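Local coordinates for protein amidohydrolase (Brucella melitensis biovar Abortus, PDB 4F0L) that binds an iron ion at its metal site and probably acts as a metal-dependent amidohydrolase with deaminase activity, at residues 69-77 / 89-98. Residues are numbered along the deposited sequence; the frame is centred on the assembly and turned at random.
Sequences FQYGMAGLA and SWREIMYKFA
From F69, whose CA lies 7.3 Å from that of A98, to A77, only 5.2 Å from W90 by the same measure, the loop 69-77 runs against helix 89-98 in the opposite direction, with a type II turn from M73 to L76. The turn brings G75 to a positive phi (86°), where a side chain would press on the preceding carbonyl.

M73 is the central wedge. With CG held between its backbone N and carbonyl carbon (chi1 81°), its flexible thioether enters between W90, I93 and M94. M73 CE sits over the indole face, 3.7 Å from the centroid of the W90 five-membered ring, a CH-pi contact. M73 SD lies 3.6 Å from M94 CA. M73 CB covers one face of the F97 ring; the same ring lies against the G72 backbone, CZ 3.3 Å from G72 O, and glycine suits the place because a CB would clash with the ring. One turn along the helix from W90, M94 SD meets the F69 ring at its edge, in plane, 4.0 Å from CE1, a Met-aromatic contact. The Q70 amide stands nearly perpendicular (87°) to the indole, with OE1 3.8 Å from W90 CZ2. The small A77 lets its CB approach W90 CD1 closely.

Q70 also neighbours iron ligands H67 and D329, so this packing borders the metal site of the TIM-barrel-type fold. R354 NH1 of the second subunit hydrogen-bonds to A77 O. The loop follows strand 56-66, and helix 442-457 packs on F97 and L76.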
loop_
_atom_site.group_PDB
_atom_site.type_symbol
_atom_site.label_atom_id
_atom_site.label_comp_id
_atom_site.label_asym_id
_atom_site.label_seq_id
_atom_site.Cartn_x
_atom_site.Cartn_y
_atom_site.Cartn_z
ATOM N N PHE B 69 -12.812 17.149 -4.748
ATOM C CA PHE B 69 -12.952 17.030 -6.208
ATOM C C PHE B 69 -11.889 16.159 -6.856
ATOM O O PHE B 69 -12.141 15.568 -7.885
ATOM C CB PHE B 69 -13.017 18.412 -6.891
ATOM C CG PHE B 69 -11.701 19.141 -6.950
ATOM C CD1 PHE B 69 -10.848 18.964 -8.017
ATOM C CD2 PHE B 69 -11.324 20.021 -5.931
ATOM C CE1 PHE B 69 -9.634 19.649 -8.069
ATOM C CE2 PHE B 69 -10.122 20.704 -5.976
ATOM C CZ PHE B 69 -9.270 20.512 -7.049
ATOM N N GLN B 70 -10.713 16.076 -6.231
ATOM C CA GLN B 70 -9.617 15.308 -6.771
ATOM C C GLN B 70 -9.900 13.813 -6.742
ATOM O O GLN B 70 -9.268 13.048 -7.494
ATOM C CB GLN B 70 -8.281 15.662 -6.075
ATOM C CG GLN B 70 -7.857 17.107 -6.372
ATOM C CD GLN B 70 -6.576 17.526 -5.688
ATOM O OE1 GLN B 70 -5.858 16.713 -5.154
ATOM N NE2 GLN B 70 -6.247 18.807 -5.768
ATOM N N TYR B 71 -10.834 13.383 -5.892
ATOM C CA TYR B 71 -11.264 11.977 -5.888
ATOM C C TYR B 71 -11.732 11.568 -7.283
ATOM O O TYR B 71 -11.602 10.419 -7.673
ATOM C CB TYR B 71 -12.411 11.792 -4.917
ATOM C CG TYR B 71 -12.991 10.389 -4.739
ATOM C CD1 TYR B 71 -12.289 9.383 -4.071
ATOM C CD2 TYR B 71 -14.295 10.111 -5.166
ATOM C CE1 TYR B 71 -12.839 8.117 -3.888
ATOM C CE2 TYR B 71 -14.867 8.874 -4.970
ATOM C CZ TYR B 71 -14.128 7.862 -4.339
ATOM O OH TYR B 71 -14.726 6.638 -4.144
ATOM N N GLY B 72 -12.335 12.504 -8.012
ATOM C CA GLY B 72 -12.774 12.221 -9.377
ATOM C C GLY B 72 -11.631 11.874 -10.330
ATOM O O GLY B 72 -11.834 11.157 -11.296
ATOM N N MET B 73 -10.427 12.350 -10.050
ATOM C CA MET B 73 -9.292 12.096 -10.934
ATOM C C MET B 73 -8.418 10.946 -10.464
ATOM O O MET B 73 -7.415 10.629 -11.119
ATOM C CB MET B 73 -8.445 13.368 -11.131
ATOM C CG MET B 73 -7.460 13.656 -10.003
ATOM S SD MET B 73 -6.749 15.323 -10.092
ATOM C CE MET B 73 -5.105 14.912 -10.699
ATOM N N ALA B 74 -8.805 10.284 -9.377
ATOM C CA ALA B 74 -7.991 9.204 -8.813
ATOM C C ALA B 74 -7.764 8.104 -9.862
ATOM O O ALA B 74 -8.715 7.611 -10.471
ATOM C CB ALA B 74 -8.652 8.639 -7.564
ATOM N N GLY B 75 -6.495 7.740 -10.078
ATOM C CA GLY B 75 -6.148 6.687 -11.020
ATOM C C GLY B 75 -5.994 7.161 -12.454
ATOM O O GLY B 75 -5.552 6.399 -13.292
ATOM N N LEU B 76 -6.323 8.422 -12.721
ATOM C CA LEU B 76 -6.245 9.003 -14.025
ATOM C C LEU B 76 -4.962 9.821 -14.266
ATOM O O LEU B 76 -4.725 10.187 -15.385
ATOM C CB LEU B 76 -7.508 9.852 -14.311
ATOM C CG LEU B 76 -8.890 9.137 -14.154
ATOM C CD1 LEU B 76 -10.063 10.058 -14.495
ATOM C CD2 LEU B 76 -9.035 7.881 -15.000
ATOM N N ALA B 77 -4.133 10.077 -13.246
ATOM C CA ALA B 77 -2.909 10.884 -13.426
ATOM C C ALA B 77 -1.616 10.042 -13.482
ATOM O O ALA B 77 -0.538 10.541 -13.130
ATOM C CB ALA B 77 -2.799 11.940 -12.323
ATOM N N SER B 89 1.357 16.180 -16.366
ATOM C CA SER B 89 0.124 15.387 -16.520
ATOM C C SER B 89 -0.814 15.504 -15.303
ATOM O O SER B 89 -2.039 15.594 -15.466
ATOM C CB SER B 89 0.456 13.923 -16.832
ATOM O OG SER B 89 1.174 13.301 -15.767
ATOM N N TRP B 90 -0.243 15.525 -14.097
ATOM C CA TRP B 90 -1.040 15.682 -12.879
ATOM C C TRP B 90 -1.746 17.022 -12.855
ATOM O O TRP B 90 -2.939 17.094 -12.623
ATOM C CB TRP B 90 -0.174 15.538 -11.625
ATOM C CG TRP B 90 -0.992 15.426 -10.374
ATOM C CD1 TRP B 90 -1.436 14.262 -9.753
ATOM C CD2 TRP B 90 -1.497 16.527 -9.536
ATOM N NE1 TRP B 90 -2.155 14.558 -8.621
ATOM C CE2 TRP B 90 -2.243 15.896 -8.438
ATOM C CE3 TRP B 90 -1.411 17.910 -9.586
ATOM C CZ2 TRP B 90 -2.866 16.640 -7.447
ATOM C CZ3 TRP B 90 -2.055 18.652 -8.596
ATOM C CH2 TRP B 90 -2.752 18.029 -7.537
ATOM N N ARG B 91 -1.011 18.092 -13.097
ATOM C CA ARG B 91 -1.622 19.424 -13.165
ATOM C C ARG B 91 -2.663 19.555 -14.290
ATOM O O ARG B 91 -3.698 20.177 -14.087
ATOM C CB ARG B 91 -0.545 20.510 -13.305
ATOM C CG ARG B 91 0.357 20.622 -12.082
ATOM C CD ARG B 91 0.953 22.014 -11.938
ATOM N NE ARG B 91 1.534 22.465 -13.199
ATOM C CZ ARG B 91 2.694 22.036 -13.701
ATOM N NH1 ARG B 91 3.434 21.123 -13.074
ATOM N NH2 ARG B 91 3.120 22.531 -14.860
ATOM N N GLU B 92 -2.393 18.970 -15.458
ATOM C CA GLU B 92 -3.346 19.035 -16.586
ATOM C C GLU B 92 -4.674 18.373 -16.205
ATOM O O GLU B 92 -5.741 18.949 -16.434
ATOM C CB GLU B 92 -2.794 18.402 -17.877
ATOM C CG GLU B 92 -3.860 18.246 -18.971
ATOM C CD GLU B 92 -3.300 18.047 -20.379
ATOM O OE1 GLU B 92 -2.350 17.247 -20.549
ATOM O OE2 GLU B 92 -3.831 18.683 -21.330
ATOM N N ILE B 93 -4.602 17.166 -15.636
ATOM C CA ILE B 93 -5.800 16.447 -15.242
ATOM C C ILE B 93 -6.470 17.212 -14.093
ATOM O O ILE B 93 -7.675 17.415 -14.119
ATOM C CB ILE B 93 -5.526 14.982 -14.863
ATOM C CG1 ILE B 93 -4.882 14.205 -16.039
ATOM C CG2 ILE B 93 -6.815 14.297 -14.433
ATOM C CD1 ILE B 93 -5.628 14.262 -17.365
ATOM N N MET B 94 -5.688 17.693 -13.131
ATOM C CA MET B 94 -6.263 18.380 -11.986
ATOM C C MET B 94 -7.039 19.636 -12.428
ATOM O O MET B 94 -8.172 19.846 -11.984
ATOM C CB MET B 94 -5.208 18.728 -10.939
ATOM C CG MET B 94 -5.829 19.175 -9.615
ATOM S SD MET B 94 -6.157 20.962 -9.528
ATOM C CE MET B 94 -4.522 21.480 -8.998
ATOM N N TYR B 95 -6.442 20.439 -13.311
ATOM C CA TYR B 95 -7.112 21.634 -13.827
ATOM C C TYR B 95 -8.300 21.304 -14.779
ATOM O O TYR B 95 -9.276 22.029 -14.789
ATOM C CB TYR B 95 -6.112 22.630 -14.455
ATOM C CG TYR B 95 -5.402 23.450 -13.400
ATOM C CD1 TYR B 95 -6.019 24.561 -12.829
ATOM C CD2 TYR B 95 -4.130 23.087 -12.929
ATOM C CE1 TYR B 95 -5.383 25.296 -11.836
ATOM C CE2 TYR B 95 -3.489 23.817 -11.941
ATOM C CZ TYR B 95 -4.120 24.916 -11.389
ATOM O OH TYR B 95 -3.482 25.633 -10.397
ATOM N N LYS B 96 -8.250 20.202 -15.533
ATOM C CA LYS B 96 -9.429 19.778 -16.300
ATOM C C LYS B 96 -10.644 19.586 -15.382
ATOM O O LYS B 96 -11.714 20.128 -15.665
ATOM C CB LYS B 96 -9.175 18.504 -17.091
ATOM C CG LYS B 96 -10.431 17.954 -17.765
ATOM C CD LYS B 96 -10.115 16.933 -18.846
ATOM C CE LYS B 96 -11.337 16.075 -19.169
ATOM N NZ LYS B 96 -11.186 15.298 -20.436
ATOM N N PHE B 97 -10.468 18.854 -14.272
ATOM C CA PHE B 97 -11.539 18.699 -13.272
ATOM C C PHE B 97 -11.888 20.031 -12.579
ATOM O O PHE B 97 -13.057 20.388 -12.490
ATOM C CB PHE B 97 -11.189 17.646 -12.203
ATOM C CG PHE B 97 -11.444 16.232 -12.641
ATOM C CD1 PHE B 97 -10.631 15.640 -13.603
ATOM C CD2 PHE B 97 -12.520 15.506 -12.127
ATOM C CE1 PHE B 97 -10.868 14.337 -14.028
ATOM C CE2 PHE B 97 -12.763 14.213 -12.547
ATOM C CZ PHE B 97 -11.934 13.626 -13.495
ATOM N N ALA B 98 -10.870 20.718 -12.057
ATOM C CA ALA B 98 -11.074 21.933 -11.261
ATOM C C ALA B 98 -11.837 23.003 -12.064
ATOM O O ALA B 98 -12.718 23.649 -11.527
ATOM C CB ALA B 98 -9.739 22.485 -10.728
#